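Local coordinates for protein trichothecene 15-O-acetyltransferase TRI3 (Fusarium sporotrichioides, PDB 3FOT) that transfers an acetyl group to the C15 oxygen of trichothecene intermediates such as 15-deacetylcalonectrin during the biosynthesis of fungal mycotoxins including T-2 toxin, at residues Leu161-Ser166 against Thr170-Asp175; Ser133-Trp138 against Cys279-Leu284; Leu80-Ala85 against Arg195-Asp200; Arg27-Arg32 against Gln224-Leu229; Pro474-Arg479 against Gln504-Ser509. All coordinates share one frame; numbering follows the deposited sequence. Where two conformers were deposited one is given.

The five contacts show how apolar packing changes with depth in the fold. Contacts 3 and 5 are buried, each built round one aromatic ring that a helix presents, to another helix in contact 3 and to a strand and its lead-in in contact 5. Contacts 1 and 4 rely mostly on aliphatic groups, and contact 2 adds a tryptophan ring; all three are only partly buried, the centre of contact 1 lying about 29 Å from the centre of the chain. Contacts 2 and 5 reach the same four-stranded sheet and touch each other. Contacts 1 and 2 also meet, where strand 158-163 packs against helix 134-147. Polar groups bond within a segment, as in the helix cap of contact 2, or to partners outside the contact.

Contact 1: residues Leu161-Ser166 against Thr170-Asp175; sequences LLSDVS and TPIPQD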
# COMPACT_ATOMS: atom_id res chain seq x y z
N LEU A 161 3.37 16.06 -11.25
CA LEU A 161 2.55 17.20 -10.81
C LEU A 161 1.74 17.64 -12.01
O LEU A 161 2.29 17.87 -13.09
CB LEU A 161 3.44 18.37 -10.33
CG LEU A 161 4.63 18.06 -9.40
CD1 LEU A 161 5.53 19.29 -9.17
CD2 LEU A 161 4.19 17.45 -8.09
N LEU A 162 0.44 17.73 -11.83
CA LEU A 162 -0.47 18.00 -12.94
C LEU A 162 -1.35 19.16 -12.54
O LEU A 162 -1.82 19.22 -11.41
CB LEU A 162 -1.35 16.78 -13.18
CG LEU A 162 -0.69 15.38 -13.22
CD1 LEU A 162 -1.76 14.31 -13.33
CD2 LEU A 162 0.32 15.32 -14.37
N SER A 163 -1.60 20.08 -13.46
CA SER A 163 -2.57 21.14 -13.18
C SER A 163 -3.12 21.62 -14.52
O SER A 163 -2.38 21.68 -15.50
CB SER A 163 -1.97 22.32 -12.39
OG SER A 163 -3.00 23.19 -11.89
N ASP A 164 -4.40 21.98 -14.52
CA ASP A 164 -5.07 22.42 -15.75
C ASP A 164 -4.77 23.89 -16.04
O ASP A 164 -5.62 24.76 -15.87
CB ASP A 164 -6.57 22.18 -15.65
CG ASP A 164 -7.27 22.34 -16.99
OD1 ASP A 164 -6.58 22.47 -18.04
OD2 ASP A 164 -8.51 22.34 -16.98
N VAL A 165 -3.54 24.14 -16.48
CA VAL A 165 -3.07 25.47 -16.84
C VAL A 165 -2.44 25.35 -18.22
O VAL A 165 -2.21 24.23 -18.68
CB VAL A 165 -2.06 26.03 -15.80
CG1 VAL A 165 -2.75 26.33 -14.48
CG2 VAL A 165 -0.85 25.07 -15.60
N SER A 166 -2.18 26.48 -18.89
CA SER A 166 -1.67 26.46 -20.26
C SER A 166 -0.25 25.93 -20.36
O SER A 166 0.05 25.11 -21.22
CB SER A 166 -1.78 27.85 -20.89
OG SER A 166 -3.14 28.20 -21.03
N THR A 170 2.64 29.11 -16.13
CA THR A 170 1.36 29.74 -15.84
C THR A 170 1.09 29.72 -14.32
O THR A 170 1.12 28.65 -13.71
CB THR A 170 0.22 28.99 -16.58
OG1 THR A 170 0.48 29.00 -17.99
CG2 THR A 170 -1.15 29.64 -16.30
N PRO A 171 0.79 30.89 -13.72
CA PRO A 171 0.43 30.89 -12.29
C PRO A 171 -0.81 30.03 -12.05
O PRO A 171 -1.80 30.10 -12.81
CB PRO A 171 0.16 32.36 -11.99
CG PRO A 171 0.85 33.14 -13.07
CD PRO A 171 0.77 32.25 -14.29
N ILE A 172 -0.73 29.20 -11.02
CA ILE A 172 -1.82 28.30 -10.69
C ILE A 172 -2.86 29.15 -9.95
O ILE A 172 -2.56 29.73 -8.93
CB ILE A 172 -1.33 27.10 -9.88
CG1 ILE A 172 -0.43 26.19 -10.77
CG2 ILE A 172 -2.53 26.30 -9.33
CD1 ILE A 172 0.52 25.37 -9.96
N PRO A 173 -4.07 29.28 -10.52
CA PRO A 173 -5.05 30.18 -9.94
C PRO A 173 -5.41 29.81 -8.50
O PRO A 173 -5.31 28.64 -8.10
CB PRO A 173 -6.26 30.00 -10.86
CG PRO A 173 -5.68 29.60 -12.18
CD PRO A 173 -4.54 28.67 -11.78
N GLN A 174 -5.86 30.81 -7.74
CA GLN A 174 -6.45 30.57 -6.42
C GLN A 174 -7.55 29.54 -6.58
O GLN A 174 -8.33 29.63 -7.53
CB GLN A 174 -7.06 31.87 -5.88
CG GLN A 174 -6.08 32.71 -5.10
CD GLN A 174 -5.57 31.96 -3.88
OE1 GLN A 174 -6.36 31.39 -3.12
NE2 GLN A 174 -4.26 31.91 -3.72
N ASP A 175 -7.56 28.56 -5.68
CA ASP A 175 -8.53 27.45 -5.65
C ASP A 175 -8.51 26.45 -6.80
O ASP A 175 -9.36 25.58 -6.87
CB ASP A 175 -9.95 27.95 -5.36
CG ASP A 175 -9.99 28.72 -4.07
OD1 ASP A 175 -9.57 28.15 -3.02
OD2 ASP A 175 -10.36 29.91 -4.11
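Val165 and Thr170 pack against each other across the connection between the antiparallel neighbours 158-163 and 177-184, the long loop of a beta-hairpin. The chain leaves the first strand through an inverse gamma turn centred on Asp164, marked by a weak bond of 2.9 Å from Val165 N to Ser163 O. The touching parts run at 126° to each other, and they come nearest at Val165 and Thr170, with CA atoms 6.2 Å apart.

These two beta-branched side chains slide past one another in opposite directions. Thr170 holds its methyl trans to the backbone N, its hydroxyl lying near the N instead (chi1 -58°), and this brings CG2 to 3.8 Å from Val165 CB. Val165 CG1 extends further along the returning chain, to 4.0 Å from Pro173 CD and 4.4 Å from Ile172 CG1. The third large contributor, Ile172, is buried and lies beside Ser163; Leu74 of helix 71-88 and Val178 of strand 177-184 also pack on it.

Thr170 OG1 bonds locally, to Thr167 OG1, whereas Ser163 OG reaches Thr177 O at the start of the returning strand. Toward Ile172 the same serine hydroxyl makes only van der Waals contact, its OG resting 4.1 Å from Ile172 CG2.

Contact 2: residues Ser133-Trp138 against Cys279-Leu284; sequences SALDLW and CVIHKL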
# COMPACT_ATOMS: atom_id res chain seq x y z
N SER A 133 -6.63 13.91 -14.38
CA SER A 133 -6.44 13.65 -12.96
C SER A 133 -5.22 12.74 -12.74
O SER A 133 -4.70 12.14 -13.68
CB SER A 133 -7.67 12.96 -12.37
OG SER A 133 -7.75 11.62 -12.82
N ALA A 134 -4.79 12.62 -11.48
CA ALA A 134 -3.72 11.68 -11.14
C ALA A 134 -4.08 10.23 -11.54
O ALA A 134 -3.23 9.50 -12.08
CB ALA A 134 -3.37 11.78 -9.63
N LEU A 135 -5.32 9.81 -11.27
CA LEU A 135 -5.73 8.45 -11.67
C LEU A 135 -5.86 8.27 -13.18
O LEU A 135 -5.66 7.18 -13.67
CB LEU A 135 -6.99 7.98 -10.94
CG LEU A 135 -6.74 7.73 -9.44
CD1 LEU A 135 -8.03 7.35 -8.72
CD2 LEU A 135 -5.66 6.69 -9.16
N ASP A 136 -6.20 9.34 -13.90
CA ASP A 136 -6.20 9.31 -15.38
C ASP A 136 -4.80 8.99 -15.86
O ASP A 136 -4.60 8.18 -16.76
CB ASP A 136 -6.60 10.66 -15.98
CG ASP A 136 -8.08 10.96 -15.87
OD1 ASP A 136 -8.88 10.04 -15.63
OD2 ASP A 136 -8.44 12.15 -16.01
N LEU A 137 -3.82 9.63 -15.25
CA LEU A 137 -2.42 9.40 -15.60
C LEU A 137 -1.95 7.98 -15.25
O LEU A 137 -1.21 7.35 -16.01
CB LEU A 137 -1.54 10.44 -14.92
CG LEU A 137 -0.05 10.32 -15.21
CD1 LEU A 137 0.24 10.40 -16.72
CD2 LEU A 137 0.70 11.43 -14.41
N TRP A 138 -2.41 7.46 -14.12
CA TRP A 138 -2.12 6.06 -13.78
C TRP A 138 -2.58 5.16 -14.94
O TRP A 138 -1.82 4.30 -15.43
CB TRP A 138 -2.84 5.70 -12.48
CG TRP A 138 -2.80 4.22 -12.16
CD1 TRP A 138 -1.70 3.48 -11.97
CD2 TRP A 138 -3.92 3.34 -12.02
NE1 TRP A 138 -2.05 2.16 -11.72
CE2 TRP A 138 -3.41 2.05 -11.75
CE3 TRP A 138 -5.30 3.52 -12.09
CZ2 TRP A 138 -4.23 0.95 -11.53
CZ3 TRP A 138 -6.13 2.42 -11.87
CH2 TRP A 138 -5.59 1.15 -11.59
N CYS A 279 -9.20 0.06 -11.58
CA CYS A 279 -9.68 0.40 -10.24
C CYS A 279 -11.13 0.89 -10.27
O CYS A 279 -11.49 1.62 -11.17
CB CYS A 279 -8.76 1.49 -9.68
SG CYS A 279 -8.96 1.83 -7.93
N VAL A 280 -11.94 0.53 -9.27
CA VAL A 280 -13.26 1.11 -9.08
C VAL A 280 -13.27 1.65 -7.67
O VAL A 280 -12.91 0.94 -6.74
CB VAL A 280 -14.40 0.08 -9.28
CG1 VAL A 280 -15.75 0.75 -9.01
CG2 VAL A 280 -14.38 -0.46 -10.69
N ILE A 281 -13.67 2.91 -7.50
CA ILE A 281 -13.60 3.59 -6.20
C ILE A 281 -14.99 4.03 -5.74
O ILE A 281 -15.78 4.55 -6.53
CB ILE A 281 -12.69 4.85 -6.30
CG1 ILE A 281 -11.23 4.47 -6.57
CG2 ILE A 281 -12.81 5.68 -5.03
CD1 ILE A 281 -10.32 5.63 -6.90
N HIS A 282 -15.29 3.83 -4.46
CA HIS A 282 -16.51 4.39 -3.88
C HIS A 282 -16.10 5.14 -2.63
O HIS A 282 -15.63 4.55 -1.68
CB HIS A 282 -17.53 3.31 -3.50
CG HIS A 282 -18.83 3.88 -3.03
ND1 HIS A 282 -19.01 4.37 -1.76
CD2 HIS A 282 -19.99 4.10 -3.69
CE1 HIS A 282 -20.23 4.86 -1.64
NE2 HIS A 282 -20.85 4.69 -2.79
N LYS A 283 -16.27 6.46 -2.68
CA LYS A 283 -16.00 7.30 -1.54
C LYS A 283 -17.29 7.46 -0.74
O LYS A 283 -18.28 8.01 -1.24
CB LYS A 283 -15.51 8.66 -2.02
CG LYS A 283 -14.12 8.65 -2.58
N LEU A 284 -17.29 6.95 0.49
CA LEU A 284 -18.41 7.15 1.40
C LEU A 284 -18.32 8.58 1.91
O LEU A 284 -17.21 9.08 2.13
CB LEU A 284 -18.33 6.19 2.58
CG LEU A 284 -18.55 4.70 2.34
CD1 LEU A 284 -18.20 3.93 3.61
CD2 LEU A 284 -20.00 4.45 1.95
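Two apolar pairs, Leu135 with Ile281 and Trp138 with Cys279, join the first turn of helix 134-147 to strand 277-283. Leu135 and Ile281 reach toward each other tip to tip, and their CD1 atoms come within 3.4 Å, tighter than usual for two methyl groups. One helical turn on, the six-membered ring of Trp138 approaches CB and the backbone N of Cys279. Its CZ3 lies 3.5 Å from Cys279 CB, while Cys279 N sits at the ring edge, in the ring plane, 3.8 Å from CH2. A first torsion of 171° swings the indole away from its own backbone N and toward the strand.

Hydrogen bonds act within the helix start or lead elsewhere. Ser133 and Asp136 form a capping box: Asp136 N donates to Ser133 OG over 3.0 Å, and Ser133 N returns a 3.0 Å bond to Asp136 OD2, arriving above the carboxylate plane. Trp138 NE1 is held by Asn470 OD1.

Val468 of strand 457-469 touches Leu135, Trp138 and Cys279 alike. Strands 457-469 and 277-283 belong to different sheets, so a capped helix start here packs where two sheets meet, consistent with the two-domain plan of the BAHD superfamily.

Contact 3: residues Leu80-Ala85 against Arg195-Asp200; sequences LALLDA and RKFVGD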
# COMPACT_ATOMS: atom_id res chain seq x y z
N LEU A 80 13.97 19.84 -4.23
CA LEU A 80 14.66 20.20 -2.98
C LEU A 80 14.17 19.34 -1.80
O LEU A 80 14.97 18.78 -1.06
CB LEU A 80 14.47 21.70 -2.71
CG LEU A 80 15.22 22.60 -3.71
CD1 LEU A 80 14.77 24.04 -3.54
CD2 LEU A 80 16.73 22.49 -3.51
N ALA A 81 12.85 19.21 -1.66
CA ALA A 81 12.25 18.35 -0.67
C ALA A 81 12.70 16.89 -0.82
O ALA A 81 12.94 16.22 0.17
CB ALA A 81 10.71 18.45 -0.75
N LEU A 82 12.78 16.41 -2.06
CA LEU A 82 13.12 15.00 -2.29
C LEU A 82 14.57 14.72 -1.87
O LEU A 82 14.91 13.64 -1.33
CB LEU A 82 12.92 14.65 -3.76
CG LEU A 82 13.22 13.21 -4.15
CD1 LEU A 82 12.37 12.17 -3.36
CD2 LEU A 82 12.96 13.06 -5.65
N LEU A 83 15.44 15.69 -2.11
CA LEU A 83 16.82 15.58 -1.62
C LEU A 83 16.90 15.48 -0.10
O LEU A 83 17.61 14.61 0.44
CB LEU A 83 17.69 16.73 -2.14
CG LEU A 83 17.97 16.71 -3.65
CD1 LEU A 83 18.44 18.07 -4.13
CD2 LEU A 83 18.99 15.60 -3.99
N ASP A 84 16.17 16.35 0.61
CA ASP A 84 16.11 16.28 2.06
C ASP A 84 15.56 14.92 2.49
O ASP A 84 16.04 14.32 3.44
CB ASP A 84 15.20 17.38 2.64
CG ASP A 84 15.76 18.77 2.45
OD1 ASP A 84 16.99 18.90 2.21
OD2 ASP A 84 14.94 19.73 2.57
N ALA A 85 14.54 14.46 1.76
CA ALA A 85 13.85 13.22 2.12
C ALA A 85 14.76 12.02 1.90
O ALA A 85 14.71 11.06 2.67
CB ALA A 85 12.57 13.08 1.33
N ARG A 195 3.28 5.89 2.23
CA ARG A 195 2.49 7.05 2.69
C ARG A 195 3.23 7.94 3.68
O ARG A 195 3.11 9.17 3.63
CB ARG A 195 1.15 6.60 3.27
CG ARG A 195 0.26 6.08 2.16
CD ARG A 195 -1.03 5.55 2.72
NE ARG A 195 -0.86 4.25 3.35
CZ ARG A 195 -1.73 3.71 4.18
NH1 ARG A 195 -2.83 4.39 4.52
NH2 ARG A 195 -1.48 2.52 4.73
N LYS A 196 4.00 7.33 4.59
CA LYS A 196 4.82 8.12 5.52
C LYS A 196 5.77 9.02 4.71
O LYS A 196 5.97 10.18 5.01
CB LYS A 196 5.64 7.22 6.46
CG LYS A 196 4.79 6.61 7.60
CD LYS A 196 5.53 5.51 8.39
CE LYS A 196 6.71 6.06 9.20
NZ LYS A 196 6.32 6.99 10.33
N PHE A 197 6.33 8.46 3.65
CA PHE A 197 7.28 9.22 2.84
C PHE A 197 6.59 10.38 2.08
O PHE A 197 7.15 11.47 1.99
CB PHE A 197 8.02 8.28 1.88
CG PHE A 197 9.17 8.95 1.19
CD1 PHE A 197 10.42 9.05 1.81
CD2 PHE A 197 9.00 9.50 -0.08
CE1 PHE A 197 11.50 9.70 1.17
CE2 PHE A 197 10.05 10.11 -0.74
CZ PHE A 197 11.31 10.21 -0.12
N VAL A 198 5.38 10.15 1.59
CA VAL A 198 4.57 11.24 0.98
C VAL A 198 4.39 12.36 2.05
O VAL A 198 4.59 13.54 1.77
CB VAL A 198 3.22 10.72 0.49
CG1 VAL A 198 2.28 11.86 0.10
CG2 VAL A 198 3.44 9.77 -0.72
N GLY A 199 4.03 11.95 3.26
CA GLY A 199 3.87 12.91 4.38
C GLY A 199 5.13 13.73 4.61
O GLY A 199 5.08 14.96 4.84
N ASP A 200 6.26 13.03 4.58
CA ASP A 200 7.58 13.68 4.76
C ASP A 200 7.83 14.72 3.68
O ASP A 200 8.28 15.82 3.97
CB ASP A 200 8.70 12.63 4.74
CG ASP A 200 8.66 11.69 5.94
OD1 ASP A 200 8.11 12.07 7.00
OD2 ASP A 200 9.14 10.56 5.82
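Phe197 and Leu82 both carry CG trans to the backbone N, with chi1 of -170° and -179°, and these torsions bend their side chains into the space between two helices. Neither CB points straight at the opposite helix; it is the outer atoms that close the distance. Ala85, by contrast, directs its CB toward the segment 195-200 without needing a torsion.

The phenyl ring is the centre of the contact. Leu82 CD1 meets it at the edge, in the ring plane, 3.9 Å from CZ and 4.1 Å from CE2, the two side chains crossing at about a right angle. Ala85 CB touches the outer end obliquely, lying 3.5 Å from both CZ and CE1. The small methyl leaves room for the ring to come close to the backbone as well, CE1 being 3.8 Å from Ala85 O. The two segments are nearest one another at Ala85 and Asp200, whose CA atoms are 6.8 Å apart.

All three contact residues are buried, and the side-chain contacts between them are apolar. Asp200 sends its carboxylate to Arg203, in a salt bridge, and to Tyr354. The ring, which also meets Trp189, is one part of the join between helices 71-88 and 191-205; Ala85 also packs on Leu201 and Leu204, and Ala81 on Val205. Helix 114-124 covers Leu82 through Trp120 and Cys124, while strand 53-61 backs helix 191-205 where Ile55 touches Val198.

Contact 4: residues Arg27-Arg32 against Gln224-Leu229; sequences RQVQRR and QEIKNL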
# COMPACT_ATOMS: atom_id res chain seq x y z
N ARG A 27 30.36 3.35 0.58
CA ARG A 27 29.27 4.17 0.01
C ARG A 27 28.14 3.37 -0.65
O ARG A 27 27.06 3.91 -0.87
CB ARG A 27 29.83 5.24 -0.95
CG ARG A 27 30.75 6.26 -0.26
CD ARG A 27 31.31 7.28 -1.27
NE ARG A 27 30.25 8.16 -1.75
CZ ARG A 27 29.79 9.25 -1.12
NH1 ARG A 27 30.29 9.64 0.06
NH2 ARG A 27 28.82 9.95 -1.68
N GLN A 28 28.40 2.09 -0.97
CA GLN A 28 27.36 1.20 -1.51
C GLN A 28 27.11 0.01 -0.57
O GLN A 28 28.06 -0.65 -0.13
CB GLN A 28 27.73 0.67 -2.90
CG GLN A 28 26.57 -0.05 -3.60
CD GLN A 28 26.93 -0.57 -5.00
OE1 GLN A 28 27.54 -1.63 -5.14
NE2 GLN A 28 26.52 0.15 -6.04
N VAL A 29 25.84 -0.24 -0.27
CA VAL A 29 25.45 -1.38 0.58
C VAL A 29 24.36 -2.15 -0.17
O VAL A 29 23.63 -1.57 -0.98
CB VAL A 29 24.96 -0.99 2.00
CG1 VAL A 29 26.14 -0.52 2.88
CG2 VAL A 29 23.86 0.10 1.96
N GLN A 30 24.26 -3.45 0.09
CA GLN A 30 23.22 -4.25 -0.51
C GLN A 30 22.66 -5.26 0.49
O GLN A 30 23.34 -5.62 1.48
CB GLN A 30 23.69 -4.94 -1.79
CG GLN A 30 24.67 -6.09 -1.57
CD GLN A 30 25.15 -6.71 -2.90
OE1 GLN A 30 24.99 -6.13 -3.97
NE2 GLN A 30 25.76 -7.87 -2.80
N ARG A 31 21.44 -5.70 0.25
CA ARG A 31 20.89 -6.81 1.03
C ARG A 31 19.97 -7.68 0.20
O ARG A 31 19.28 -7.20 -0.72
CB ARG A 31 20.19 -6.33 2.30
CG ARG A 31 18.89 -5.59 2.05
CD ARG A 31 18.28 -5.07 3.36
NE ARG A 31 17.10 -4.24 3.08
CZ ARG A 31 15.87 -4.73 2.88
NH1 ARG A 31 14.86 -3.89 2.63
NH2 ARG A 31 15.65 -6.05 2.89
N ARG A 32 19.95 -8.98 0.53
CA ARG A 32 18.97 -9.89 -0.04
C ARG A 32 17.61 -9.58 0.58
O ARG A 32 17.48 -9.50 1.80
CB ARG A 32 19.37 -11.35 0.20
CG ARG A 32 18.42 -12.36 -0.43
CD ARG A 32 18.55 -12.44 -1.94
NE ARG A 32 19.94 -12.70 -2.37
CZ ARG A 32 20.30 -13.01 -3.60
NH1 ARG A 32 19.41 -13.10 -4.59
NH2 ARG A 32 21.59 -13.24 -3.85
N GLN A 224 26.46 10.28 4.83
CA GLN A 224 25.90 10.29 6.18
C GLN A 224 24.47 9.76 6.31
O GLN A 224 24.01 9.54 7.41
CB GLN A 224 25.97 11.68 6.81
CG GLN A 224 27.38 12.24 6.85
CD GLN A 224 27.44 13.52 7.63
OE1 GLN A 224 26.40 14.09 7.99
NE2 GLN A 224 28.66 14.00 7.89
N GLU A 225 23.80 9.54 5.18
CA GLU A 225 22.42 9.02 5.19
C GLU A 225 22.36 7.49 5.18
O GLU A 225 21.30 6.92 5.37
CB GLU A 225 21.63 9.56 3.98
CG GLU A 225 21.87 8.81 2.67
CD GLU A 225 23.20 9.17 1.97
OE1 GLU A 225 24.04 9.87 2.57
OE2 GLU A 225 23.39 8.77 0.80
N ILE A 226 23.48 6.82 4.95
CA ILE A 226 23.48 5.34 4.92
C ILE A 226 22.93 4.78 6.23
O ILE A 226 22.11 3.86 6.22
CB ILE A 226 24.89 4.79 4.56
CG1 ILE A 226 25.19 5.12 3.10
CG2 ILE A 226 24.98 3.28 4.81
CD1 ILE A 226 26.61 4.94 2.72
N LYS A 227 23.32 5.38 7.36
CA LYS A 227 22.83 4.94 8.65
C LYS A 227 21.32 5.20 8.85
O LYS A 227 20.74 4.73 9.84
CB LYS A 227 23.61 5.60 9.78
CG LYS A 227 23.48 7.13 9.81
CD LYS A 227 24.35 7.73 10.93
CE LYS A 227 24.29 9.25 10.91
NZ LYS A 227 25.14 9.81 9.81
N ASN A 228 20.71 5.95 7.92
CA ASN A 228 19.28 6.28 8.00
C ASN A 228 18.38 5.29 7.27
O ASN A 228 17.15 5.34 7.41
CB ASN A 228 19.01 7.71 7.50
CG ASN A 228 19.57 8.77 8.43
OD1 ASN A 228 19.78 8.52 9.62
ND2 ASN A 228 19.74 9.98 7.91
N LEU A 229 18.98 4.42 6.46
CA LEU A 229 18.26 3.26 5.92
C LEU A 229 17.57 2.49 7.05
O LEU A 229 18.13 2.34 8.15
CB LEU A 229 19.21 2.35 5.15
CG LEU A 229 19.73 2.76 3.78
CD1 LEU A 229 20.97 1.95 3.40
CD2 LEU A 229 18.65 2.65 2.70
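Arg27 and Ile226 mark the nearest backbone approach, 7.7 Å between CA atoms, where the chain just ahead of strand 28-32 passes the 3-10 turn 226-228. Ile226 CD1 rests on the main chain there, 3.8 Å from Arg27 O and 3.9 Å from Arg27 CA. Further along, Val29 and Leu229 reach toward each other tip to tip, bringing CG2 of the valine to 3.7 Å from CD1 of the leucine. Ile226 CG2 lies beside the same valine methyl at 4.4 Å, so Val29 is met by Ile226 from the turn and by Leu229 just after it.

Strand 28-32 belongs to a small antiparallel sheet, paired with strands 20-21 and 105-109, and the segment 224-229 in the connection from helix 191-205 to helix 246-264 packs on it. Glu225 OE2 is hydrogen-bonded to Tyr108 OH of strand 105-109 and to Ser110 OG just after it. Within the segment 224-229, Lys227 NZ folds back to Gln224 O, bonding at 2.7 Å to a lone pair in the carbonyl plane.

Contact 5: residues Pro474-Arg479 against Gln504-Ser509; sequences PYLAIR and QKYLQS
Leu476 and Ile478 both pack on the ring of Tyr506, and these apolar touches make up the contact between the lead-in and start of strand 477-483 and helix 500-516. Leu476 CD1 lies 3.6 Å from Tyr506 CD2 and 4.1 Å from CE2, its side chain running obliquely to that of the tyrosine. Ile478 comes in at about a right angle and meets the ring at its edge, in plane, with CD1 3.7 Å from CE2. The two aliphatic residues are two positions apart and both turn toward the helix, as expected of an extended chain. Tyr506, with CG trans to its backbone N (chi1 -173°), carries the ring across to them.

Polar interactions involve partners outside the two segments. Tyr506 OH makes a weak hydrogen bond to Ile314 O of helix 306-321, whose Ala317 and Leu318 also touch the tyrosine side chain. Main-chain bonds link Ile478 to Leu435 and Ile437 of the neighbouring parallel strand.

Helix 500-516 is thereby laid on one side of a mixed sheet, with Leu507 beside Ile491 of strand 486-494. Between the segments 474-479 and 504-509 the contact is buried and apolar, so it depends on shape and burial rather than on directional bonds.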
# COMPACT_ATOMS: atom_id res chain seq x y z
N PRO A 474 -5.97 -12.70 -10.56
CA PRO A 474 -7.38 -12.66 -10.89
C PRO A 474 -8.35 -12.57 -9.71
O PRO A 474 -9.49 -12.98 -9.84
CB PRO A 474 -7.59 -13.97 -11.65
CG PRO A 474 -6.66 -14.91 -10.94
CD PRO A 474 -5.45 -14.09 -10.56
N TYR A 475 -7.92 -12.04 -8.56
CA TYR A 475 -8.88 -11.82 -7.46
C TYR A 475 -9.16 -10.32 -7.34
O TYR A 475 -8.37 -9.50 -7.78
CB TYR A 475 -8.40 -12.38 -6.11
CG TYR A 475 -7.07 -11.88 -5.65
CD1 TYR A 475 -6.96 -10.75 -4.83
CD2 TYR A 475 -5.89 -12.53 -6.02
CE1 TYR A 475 -5.73 -10.30 -4.38
CE2 TYR A 475 -4.66 -12.08 -5.60
CZ TYR A 475 -4.58 -10.96 -4.79
OH TYR A 475 -3.34 -10.54 -4.37
N LEU A 476 -10.30 -10.00 -6.75
CA LEU A 476 -10.65 -8.61 -6.50
C LEU A 476 -9.91 -8.23 -5.24
O LEU A 476 -10.04 -8.90 -4.22
CB LEU A 476 -12.16 -8.46 -6.29
CG LEU A 476 -13.04 -8.79 -7.50
CD1 LEU A 476 -14.48 -8.58 -7.14
CD2 LEU A 476 -12.67 -7.96 -8.74
N ALA A 477 -9.10 -7.18 -5.33
CA ALA A 477 -8.35 -6.73 -4.16
C ALA A 477 -9.03 -5.47 -3.67
O ALA A 477 -9.00 -4.45 -4.36
CB ALA A 477 -6.90 -6.44 -4.55
N ILE A 478 -9.57 -5.54 -2.46
CA ILE A 478 -10.44 -4.51 -1.93
C ILE A 478 -9.73 -3.80 -0.82
O ILE A 478 -9.33 -4.42 0.17
CB ILE A 478 -11.79 -5.11 -1.44
CG1 ILE A 478 -12.47 -5.87 -2.59
CG2 ILE A 478 -12.70 -4.00 -0.95
CD1 ILE A 478 -13.47 -6.89 -2.14
N ARG A 479 -9.53 -2.49 -0.99
CA ARG A 479 -8.77 -1.71 -0.03
C ARG A 479 -9.69 -0.71 0.68
O ARG A 479 -10.58 -0.14 0.04
CB ARG A 479 -7.65 -0.94 -0.73
CG ARG A 479 -6.83 -1.75 -1.76
CD ARG A 479 -5.58 -0.95 -2.17
NE ARG A 479 -4.59 -0.92 -1.10
CZ ARG A 479 -3.66 -1.83 -0.89
NH1 ARG A 479 -2.81 -1.68 0.13
NH2 ARG A 479 -3.55 -2.89 -1.69
N GLN A 504 -18.13 -3.05 -10.16
CA GLN A 504 -18.99 -1.99 -9.65
C GLN A 504 -20.19 -2.58 -8.91
O GLN A 504 -20.54 -2.10 -7.85
CB GLN A 504 -19.48 -1.08 -10.79
CG GLN A 504 -18.41 -0.21 -11.43
CD GLN A 504 -18.91 0.56 -12.65
OE1 GLN A 504 -19.72 0.06 -13.44
NE2 GLN A 504 -18.41 1.77 -12.82
N LYS A 505 -20.81 -3.60 -9.49
CA LYS A 505 -21.99 -4.25 -8.89
C LYS A 505 -21.60 -4.84 -7.53
O LYS A 505 -22.29 -4.65 -6.52
CB LYS A 505 -22.54 -5.35 -9.82
CG LYS A 505 -23.76 -6.07 -9.26
N TYR A 506 -20.46 -5.52 -7.51
CA TYR A 506 -19.95 -6.11 -6.28
C TYR A 506 -19.60 -5.02 -5.25
O TYR A 506 -19.99 -5.11 -4.10
CB TYR A 506 -18.74 -7.01 -6.58
CG TYR A 506 -18.26 -7.80 -5.37
CD1 TYR A 506 -19.06 -8.81 -4.82
CD2 TYR A 506 -17.02 -7.55 -4.79
CE1 TYR A 506 -18.63 -9.55 -3.71
CE2 TYR A 506 -16.58 -8.28 -3.68
CZ TYR A 506 -17.41 -9.27 -3.14
OH TYR A 506 -17.02 -10.00 -2.05
N LEU A 507 -18.88 -3.98 -5.68
CA LEU A 507 -18.53 -2.88 -4.75
C LEU A 507 -19.79 -2.25 -4.13
O LEU A 507 -19.85 -2.00 -2.91
CB LEU A 507 -17.72 -1.80 -5.49
CG LEU A 507 -17.26 -0.61 -4.62
CD1 LEU A 507 -16.53 -1.05 -3.32
CD2 LEU A 507 -16.37 0.31 -5.48
N GLN A 508 -20.79 -2.01 -4.96
CA GLN A 508 -22.04 -1.40 -4.47
C GLN A 508 -22.75 -2.31 -3.45
O GLN A 508 -23.37 -1.83 -2.48
CB GLN A 508 -22.98 -1.07 -5.64
CG GLN A 508 -22.49 0.14 -6.49
CD GLN A 508 -22.09 1.34 -5.60
OE1 GLN A 508 -20.90 1.72 -5.52
NE2 GLN A 508 -23.06 1.90 -4.89
N SER A 509 -22.67 -3.61 -3.67
CA SER A 509 -23.24 -4.59 -2.74
C SER A 509 -22.56 -4.51 -1.37
O SER A 509 -23.23 -4.52 -0.32
CB SER A 509 -23.11 -6.01 -3.32
OG SER A 509 -23.71 -6.97 -2.42